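Local structure of cyanate lyase C-terminal domain-containing protein (5UK3) at residues N22-A27 against S51-Q56; Q36-L41 against D69-S74; V47-V52 against H65-T70. The protein probably catalyses the bicarbonate-dependent breakdown of cyanate to ammonia and carbon dioxide. One frame throughout, in Å; residues are numbered along the deposited sequence.

Contact 1: N22-A27 against S51-Q56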
loop_
_atom_site.group_PDB
_atom_site.type_symbol
_atom_site.label_atom_id
_atom_site.label_comp_id
_atom_site.label_asym_id
_atom_site.label_seq_id
_atom_site.Cartn_x
_atom_site.Cartn_y
_atom_site.Cartn_z
ATOM N N ASN I 22 25.381 5.313 17.219
ATOM C CA ASN I 22 26.431 5.212 16.133
ATOM C C ASN I 22 27.784 5.886 16.442
ATOM O O ASN I 22 28.829 5.323 16.083
ATOM C CB ASN I 22 25.912 5.681 14.758
ATOM C CG ASN I 22 26.535 4.900 13.577
ATOM O OD1 ASN I 22 26.491 3.665 13.527
ATOM N ND2 ASN I 22 27.122 5.631 12.616
ATOM N N GLN I 23 27.786 7.059 17.088
ATOM C CA GLN I 23 29.010 7.533 17.785
ATOM C C GLN I 23 29.404 6.566 18.925
ATOM O O GLN I 23 30.588 6.382 19.216
ATOM C CB GLN I 23 28.870 8.947 18.376
ATOM N N PHE I 24 28.390 5.967 19.559
ATOM C CA PHE I 24 28.584 4.993 20.626
ATOM C C PHE I 24 29.039 3.641 20.080
ATOM O O PHE I 24 29.985 3.038 20.613
ATOM C CB PHE I 24 27.318 4.838 21.434
ATOM C CG PHE I 24 26.868 6.102 22.080
ATOM C CD1 PHE I 24 27.400 6.510 23.278
ATOM C CD2 PHE I 24 25.911 6.895 21.474
ATOM C CE1 PHE I 24 27.002 7.701 23.862
ATOM C CE2 PHE I 24 25.498 8.092 22.049
ATOM C CZ PHE I 24 26.055 8.496 23.250
ATOM N N ILE I 25 28.383 3.171 19.025
ATOM C CA ILE I 25 28.831 1.950 18.357
ATOM C C ILE I 25 30.276 2.050 17.856
ATOM O O ILE I 25 31.064 1.119 18.078
ATOM C CB ILE I 25 27.915 1.502 17.192
ATOM C CG1 ILE I 25 26.500 1.151 17.699
ATOM C CG2 ILE I 25 28.523 0.275 16.498
ATOM C CD1 ILE I 25 25.470 0.982 16.587
ATOM N N LYS I 26 30.627 3.147 17.193
ATOM C CA LYS I 26 31.998 3.327 16.683
ATOM C C LYS I 26 32.988 3.218 17.828
ATOM O O LYS I 26 34.052 2.587 17.688
ATOM C CB LYS I 26 32.171 4.689 15.967
ATOM N N ALA I 27 32.644 3.856 18.948
ATOM C CA ALA I 27 33.489 3.850 20.155
ATOM C C ALA I 27 33.660 2.454 20.721
ATOM O O ALA I 27 34.761 2.089 21.144
ATOM C CB ALA I 27 32.911 4.782 21.207
ATOM N N SER I 51 19.909 -1.716 22.923
ATOM C CA SER I 51 18.901 -0.847 22.380
ATOM C C SER I 51 19.086 0.615 22.813
ATOM O O SER I 51 18.713 1.519 22.069
ATOM C CB SER I 51 17.504 -1.311 22.734
ATOM O OG SER I 51 17.179 -0.977 24.067
ATOM N N VAL I 52 19.650 0.842 23.989
ATOM C CA VAL I 52 19.971 2.195 24.410
ATOM C C VAL I 52 21.027 2.778 23.471
ATOM O O VAL I 52 20.933 3.931 23.055
ATOM C CB VAL I 52 20.484 2.228 25.869
ATOM C CG1 VAL I 52 21.121 3.573 26.186
ATOM C CG2 VAL I 52 19.366 1.967 26.842
ATOM N N LEU I 53 22.083 2.008 23.232
ATOM C CA LEU I 53 23.157 2.465 22.366
ATOM C C LEU I 53 22.630 2.711 20.946
ATOM O O LEU I 53 23.103 3.611 20.281
ATOM C CB LEU I 53 24.303 1.470 22.327
ATOM C CG LEU I 53 24.990 1.152 23.629
ATOM C CD1 LEU I 53 25.987 0.026 23.389
ATOM C CD2 LEU I 53 25.681 2.348 24.185
ATOM N N HIS I 54 21.654 1.937 20.489
ATOM C CA HIS I 54 21.069 2.146 19.168
ATOM C C HIS I 54 19.995 3.256 19.137
ATOM O O HIS I 54 19.469 3.529 18.055
ATOM C CB HIS I 54 20.485 0.857 18.602
ATOM C CG HIS I 54 21.507 -0.098 18.145
ATOM N ND1 HIS I 54 22.441 -0.652 18.988
ATOM C CD2 HIS I 54 21.751 -0.616 16.929
ATOM C CE1 HIS I 54 23.228 -1.468 18.313
ATOM N NE2 HIS I 54 22.823 -1.470 17.057
ATOM N N GLY I 55 19.646 3.840 20.284
ATOM C CA GLY I 55 18.679 4.898 20.352
ATOM C C GLY I 55 17.228 4.498 20.245
ATOM O O GLY I 55 16.397 5.279 19.749
ATOM N N GLN I 56 16.909 3.258 20.611
ATOM C CA GLN I 56 15.522 2.785 20.687
ATOM C C GLN I 56 15.050 2.672 22.124
ATOM O O GLN I 56 13.965 2.206 22.380
ATOM C CB GLN I 56 15.429 1.439 20.024
ATOM C CG GLN I 56 15.611 1.512 18.526
ATOM C CD GLN I 56 14.497 2.293 17.855
ATOM O OE1 GLN I 56 13.302 2.060 18.103
ATOM N NE2 GLN I 56 14.869 3.176 16.975
#

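Contact 2: Q36-L41 against D69-S74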
loop_
_atom_site.group_PDB
_atom_site.type_symbol
_atom_site.label_atom_id
_atom_site.label_comp_id
_atom_site.label_asym_id
_atom_site.label_seq_id
_atom_site.Cartn_x
_atom_site.Cartn_y
_atom_site.Cartn_z
ATOM N N GLN I 36 27.833 -8.269 25.176
ATOM C CA GLN I 36 27.911 -9.116 26.391
ATOM C C GLN I 36 28.797 -8.541 27.487
ATOM O O GLN I 36 28.377 -8.370 28.623
ATOM C CB GLN I 36 28.478 -10.479 25.997
ATOM C CG GLN I 36 28.627 -11.515 27.116
ATOM C CD GLN I 36 27.293 -11.974 27.629
ATOM O OE1 GLN I 36 26.701 -12.911 27.080
ATOM N NE2 GLN I 36 26.765 -11.272 28.631
ATOM N N GLN I 37 30.036 -8.219 27.127
ATOM C CA GLN I 37 30.983 -7.632 28.067
ATOM C C GLN I 37 30.441 -6.360 28.702
ATOM O O GLN I 37 30.515 -6.196 29.922
ATOM C CB GLN I 37 32.344 -7.341 27.408
ATOM C CG GLN I 37 33.200 -8.594 27.190
ATOM C CD GLN I 37 34.304 -8.421 26.141
ATOM O OE1 GLN I 37 34.532 -7.317 25.602
ATOM N NE2 GLN I 37 34.986 -9.518 25.833
ATOM N N MET I 38 29.944 -5.439 27.878
ATOM C CA MET I 38 29.444 -4.161 28.397
ATOM C C MET I 38 28.344 -4.387 29.432
ATOM O O MET I 38 28.243 -3.678 30.395
ATOM C CB MET I 38 28.941 -3.276 27.254
ATOM C CG MET I 38 30.040 -2.691 26.411
ATOM S SD MET I 38 29.375 -1.518 25.222
ATOM C CE MET I 38 28.814 -0.158 26.268
ATOM N N ALA I 39 27.462 -5.315 29.119
ATOM C CA ALA I 39 26.310 -5.590 29.951
ATOM C C ALA I 39 26.730 -6.154 31.287
ATOM O O ALA I 39 26.185 -5.797 32.303
ATOM C CB ALA I 39 25.394 -6.561 29.234
ATOM N N GLN I 40 27.714 -7.032 31.275
ATOM C CA GLN I 40 28.172 -7.617 32.501
ATOM C C GLN I 40 28.881 -6.612 33.363
ATOM O O GLN I 40 28.770 -6.679 34.571
ATOM C CB GLN I 40 29.050 -8.782 32.189
ATOM C CG GLN I 40 29.215 -9.830 33.251
ATOM C CD GLN I 40 29.593 -11.150 32.576
ATOM O OE1 GLN I 40 29.570 -11.283 31.309
ATOM N NE2 GLN I 40 29.982 -12.133 33.395
ATOM N N LEU I 41 29.640 -5.710 32.764
ATOM C CA LEU I 41 30.339 -4.699 33.543
ATOM C C LEU I 41 29.367 -3.746 34.212
ATOM O O LEU I 41 29.566 -3.334 35.342
ATOM C CB LEU I 41 31.326 -3.930 32.679
ATOM C CG LEU I 41 32.474 -4.770 32.139
ATOM C CD1 LEU I 41 33.305 -3.939 31.179
ATOM C CD2 LEU I 41 33.325 -5.277 33.288
ATOM N N ASP I 69 32.141 6.139 30.229
ATOM C CA ASP I 69 33.447 5.708 30.693
ATOM C C ASP I 69 33.865 4.381 30.166
ATOM O O ASP I 69 35.054 4.131 30.003
ATOM C CB ASP I 69 33.285 5.516 32.223
ATOM C CG ASP I 69 33.404 6.796 33.027
ATOM O OD1 ASP I 69 33.513 7.857 32.365
ATOM O OD2 ASP I 69 33.286 6.719 34.310
ATOM N N THR I 70 32.905 3.482 30.079
ATOM C CA THR I 70 33.156 2.149 29.608
ATOM C C THR I 70 33.661 2.197 28.164
ATOM O O THR I 70 34.637 1.511 27.823
ATOM C CB THR I 70 31.882 1.334 29.696
ATOM O OG1 THR I 70 31.421 1.345 31.052
ATOM C CG2 THR I 70 32.125 -0.097 29.242
ATOM N N LEU I 71 33.026 3.039 27.362
ATOM C CA LEU I 71 33.502 3.383 26.036
ATOM C C LEU I 71 34.565 4.477 26.156
ATOM O O LEU I 71 34.877 5.001 27.255
ATOM C CB LEU I 71 32.348 3.884 25.212
ATOM C CG LEU I 71 31.151 2.910 25.093
ATOM C CD1 LEU I 71 29.934 3.570 24.463
ATOM C CD2 LEU I 71 31.518 1.676 24.293
ATOM N N GLY I 72 35.183 4.830 25.052
ATOM C CA GLY I 72 36.210 5.915 25.112
ATOM C C GLY I 72 35.710 7.290 25.502
ATOM O O GLY I 72 36.493 8.115 25.934
ATOM N N ILE I 73 34.410 7.514 25.371
ATOM C CA ILE I 73 33.863 8.850 25.128
ATOM C C ILE I 73 33.635 9.765 26.328
ATOM O O ILE I 73 33.678 9.332 27.474
ATOM C CB ILE I 73 32.533 8.795 24.343
ATOM C CG1 ILE I 73 31.494 8.040 25.104
ATOM C CG2 ILE I 73 32.722 8.152 22.977
ATOM C CD1 ILE I 73 30.145 8.157 24.470
ATOM N N SER I 74 33.462 11.043 26.024
ATOM C CA SER I 74 33.273 12.076 27.024
ATOM C C SER I 74 31.920 12.036 27.701
ATOM O O SER I 74 30.928 11.648 27.105
ATOM C CB SER I 74 33.503 13.447 26.405
ATOM O OG SER I 74 33.447 14.455 27.392
#

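Contact 3: V47-V52 against H65-T70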
loop_
_atom_site.group_PDB
_atom_site.type_symbol
_atom_site.label_atom_id
_atom_site.label_comp_id
_atom_site.label_asym_id
_atom_site.label_seq_id
_atom_site.Cartn_x
_atom_site.Cartn_y
_atom_site.Cartn_z
ATOM N N VAL I 47 20.346 -7.009 25.881
ATOM C CA VAL I 47 19.564 -6.565 24.744
ATOM C C VAL I 47 19.075 -5.163 25.002
ATOM O O VAL I 47 19.061 -4.333 24.080
ATOM C CB VAL I 47 18.370 -7.477 24.461
ATOM C CG1 VAL I 47 17.425 -6.900 23.441
ATOM C CG2 VAL I 47 18.846 -8.835 23.957
ATOM N N TRP I 48 18.672 -4.870 26.240
ATOM C CA TRP I 48 18.172 -3.516 26.563
ATOM C C TRP I 48 19.297 -2.498 26.359
ATOM O O TRP I 48 19.075 -1.443 25.737
ATOM C CB TRP I 48 17.686 -3.448 27.989
ATOM C CG TRP I 48 17.369 -2.113 28.463
ATOM C CD1 TRP I 48 16.212 -1.468 28.284
ATOM C CD2 TRP I 48 18.194 -1.244 29.243
ATOM N NE1 TRP I 48 16.249 -0.232 28.879
ATOM C CE2 TRP I 48 17.451 -0.080 29.495
ATOM C CE3 TRP I 48 19.473 -1.344 29.758
ATOM C CZ2 TRP I 48 17.952 0.993 30.216
ATOM C CZ3 TRP I 48 19.975 -0.305 30.479
ATOM C CH2 TRP I 48 19.225 0.871 30.690
ATOM N N LEU I 49 20.479 -2.799 26.902
ATOM C CA LEU I 49 21.614 -1.901 26.804
ATOM C C LEU I 49 21.920 -1.664 25.336
ATOM O O LEU I 49 22.134 -0.516 24.912
ATOM C CB LEU I 49 22.817 -2.496 27.500
ATOM C CG LEU I 49 24.137 -1.759 27.372
ATOM C CD1 LEU I 49 24.051 -0.410 28.093
ATOM C CD2 LEU I 49 25.321 -2.600 27.889
ATOM N N THR I 50 21.936 -2.736 24.558
ATOM C CA THR I 50 22.188 -2.613 23.149
ATOM C C THR I 50 21.183 -1.596 22.561
ATOM O O THR I 50 21.575 -0.742 21.787
ATOM C CB THR I 50 22.132 -3.982 22.458
ATOM O OG1 THR I 50 23.081 -4.871 23.079
ATOM C CG2 THR I 50 22.470 -3.879 20.990
ATOM N N SER I 51 19.909 -1.716 22.923
ATOM C CA SER I 51 18.901 -0.847 22.380
ATOM C C SER I 51 19.086 0.615 22.813
ATOM O O SER I 51 18.713 1.519 22.069
ATOM C CB SER I 51 17.504 -1.311 22.734
ATOM O OG SER I 51 17.179 -0.977 24.067
ATOM N N VAL I 52 19.650 0.842 23.989
ATOM C CA VAL I 52 19.971 2.195 24.410
ATOM C C VAL I 52 21.027 2.778 23.471
ATOM O O VAL I 52 20.933 3.931 23.055
ATOM C CB VAL I 52 20.484 2.228 25.869
ATOM C CG1 VAL I 52 21.121 3.573 26.186
ATOM C CG2 VAL I 52 19.366 1.967 26.842
ATOM N N HIS I 65 26.511 8.136 32.365
ATOM C CA HIS I 65 27.919 8.494 32.654
ATOM C C HIS I 65 28.806 7.257 32.638
ATOM O O HIS I 65 29.850 7.231 32.019
ATOM C CB HIS I 65 28.097 9.225 33.989
ATOM C CG HIS I 65 27.660 10.655 33.983
ATOM N ND1 HIS I 65 28.060 11.557 33.017
ATOM C CD2 HIS I 65 26.917 11.360 34.873
ATOM C CE1 HIS I 65 27.542 12.744 33.279
ATOM N NE2 HIS I 65 26.841 12.651 34.398
ATOM N N ARG I 66 28.335 6.215 33.268
ATOM C CA ARG I 66 29.054 4.937 33.286
ATOM C C ARG I 66 29.251 4.295 31.913
ATOM O O ARG I 66 30.307 3.741 31.654
ATOM C CB ARG I 66 28.337 3.935 34.193
ATOM C CG ARG I 66 28.857 3.927 35.583
ATOM C CD ARG I 66 28.248 2.842 36.305
ATOM N NE ARG I 66 29.002 1.617 36.293
ATOM C CZ ARG I 66 28.539 0.500 36.809
ATOM N NH1 ARG I 66 29.263 -0.603 36.740
ATOM N NH2 ARG I 66 27.349 0.489 37.443
ATOM N N ILE I 67 28.233 4.363 31.057
ATOM C CA ILE I 67 28.383 3.909 29.671
ATOM C C ILE I 67 29.511 4.691 28.994
ATOM O O ILE I 67 30.362 4.126 28.335
ATOM C CB ILE I 67 27.047 4.037 28.874
ATOM C CG1 ILE I 67 26.076 2.971 29.335
ATOM C CG2 ILE I 67 27.262 3.884 27.377
ATOM C CD1 ILE I 67 24.626 3.244 28.980
ATOM N N CYS I 68 29.494 6.004 29.154
ATOM C CA CYS I 68 30.516 6.814 28.556
ATOM C C CYS I 68 31.935 6.418 28.969
ATOM O O CYS I 68 32.854 6.471 28.190
ATOM C CB CYS I 68 30.232 8.295 28.842
ATOM S SG CYS I 68 28.727 8.896 28.026
ATOM N N ASP I 69 32.141 6.139 30.229
ATOM C CA ASP I 69 33.447 5.708 30.693
ATOM C C ASP I 69 33.865 4.381 30.166
ATOM O O ASP I 69 35.054 4.131 30.003
ATOM C CB ASP I 69 33.285 5.516 32.223
ATOM C CG ASP I 69 33.404 6.796 33.027
ATOM O OD1 ASP I 69 33.513 7.857 32.365
ATOM O OD2 ASP I 69 33.286 6.719 34.310
ATOM N N THR I 70 32.905 3.482 30.079
ATOM C CA THR I 70 33.156 2.149 29.608
ATOM C C THR I 70 33.661 2.197 28.164
ATOM O O THR I 70 34.637 1.511 27.823
ATOM C CB THR I 70 31.882 1.334 29.696
ATOM O OG1 THR I 70 31.421 1.345 31.052
ATOM C CG2 THR I 70 32.125 -0.097 29.242
#

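Contact 1: N22-A27 against S51-Q56
I25 reaches H54 because its CG1 branch stands anti to the carbonyl carbon (chi1 -63°) and then runs on extended (chi2 168°), carrying CD1 across to the imidazole of H54. The meeting joins the first turn of helix 23-31 to the end of helix 46-53 in the N-terminal helix-turn-helix domain, where helix 46-53 follows helix 35-42 as the second helix of the motif. The CB of H54 is directed away from helix 23-31, yet the imidazole swings back under the isoleucine methyl. CD1 of I25 lies over one face of the ring, 3.9 Å from its centroid and 21° off the normal, a CH-pi contact displaced toward the NE2/CE1 rim; NE2 of H54 is 3.6 Å from that methyl. The two side chains cross at about a right angle. Deeper in the domain, CB of F24 packs on CD2 of L53 at 4.1 Å, and this leucine methyl approaches the phenyl ring obliquely. L53 also leans on Y35 and M38 of helix 35-42, while F24 continues onto L81 of helix 78-82. H54 also packs against S110 of a second subunit, and its ND1 is hydrogen-bonded to T50 O, which helps fix the ring's rotation. Beyond the histidine, G55 takes positive phi and closes the helix in a Schellman motif, with Q56 N 2.9 Å from S51 O and G55 N 3.1 Å from V52 O.

Contact 2: Q36-L41 against D69-S74
A wholly apolar contact, carried by M38 and L41 on one side and T70 and L71 on the other, joins the middle of helix 35-42 to the end of helix 61-70, its centre about 18 Å from the centre of the chain. M38 does most of the reaching. Its chain runs out extended through CG and then bends at chi3 (68°), which brings the terminal methyl against the branch end of L71: CE of M38 lies 3.8 Å from CD2 of L71, and SD of M38 is 4.0 Å from the same methyl. The methionine and leucine chains cross at about a right angle. Helix 35-42 is the first helix of the helix-turn-helix pair, and M38 sits on its inward side, where it also touches L49 of helix 46-53, the second helix of the pair. K28 of helix 23-31 packs on both M38 and L71. Nearer the surface the packing is looser. The methyl CG2 of T70 faces helix 35-42, 4.4 Å from CG of M38 and 4.5 Å from CD1 of L41, one helical turn further on. L71 is the first residue to leave helical geometry, and the chain turns away there toward I73, which packs on F24 and A27 of helix 23-31.

Contact 3: V47-V52 against H65-T70
V52 uses its two methyls in different directions: CG2 lies over one face of the W48 indole on its own helix, 3.7 Å above the plane and offset toward the rim, while CG1 faces I67 of helix 61-70. The indole itself stays outside the contact proper; N57 of the following loop packs against it, as does K155 of a third subunit. Between the helices the meeting is one of methyl groups. CD1 of I67 comes 3.8 Å from CD1 of L49 and, more loosely, 4.5 Å from CG1 of V52, so that a single isoleucine end is met by two residues almost one turn apart on helix 46-53. L49 holds CG anti to its amide nitrogen (chi1 174°), and its chain slides past that of I67 in the opposite direction, CD1 of L49 also lying 4.1 Å from CG1 of I67.

Each helix carries a hydroxyl that bonds back to its own backbone. S51 OG donates to W48 O at 2.6 Å with a C=O...O angle of 128°; the same carbonyl takes V52 N at 2.9 Å. On helix 61-70, T70 OG1 donates to R66 O at 2.7 Å, with an angle of 144°, from the face opposite to that used by T70 N. The threonine hydroxyl is thus satisfied within its own helix.

In the helix-turn-helix domain this contact is part of the buried core, where L81 of helix 78-82 packs on both V52 and I67, and L42 of helix 35-42 touches I67. Elsewhere on helix 46-53, V47 rests on I132 and V134 of strand 123-136 and on I115 of a second subunit.

The three contacts tie four helices of one small domain together, and their centres are close: 11 Å between contacts 1 and 2, 8 Å between 1 and 3, and 6 Å between 2 and 3. L53 of contact 1 serves both others, its CD1 lying 4.0 Å from M38 CE of contact 2 and its CD2 3.9 Å from I67 CG2 of contact 3. Contacts 2 and 3 share D69 and T70, and contacts 1 and 3 share S51 and V52. In cyanases the active site is formed between subunits by the C-terminal domains; all three contacts lie in the N-terminal helical domain, not in the C-terminal domain that forms that site.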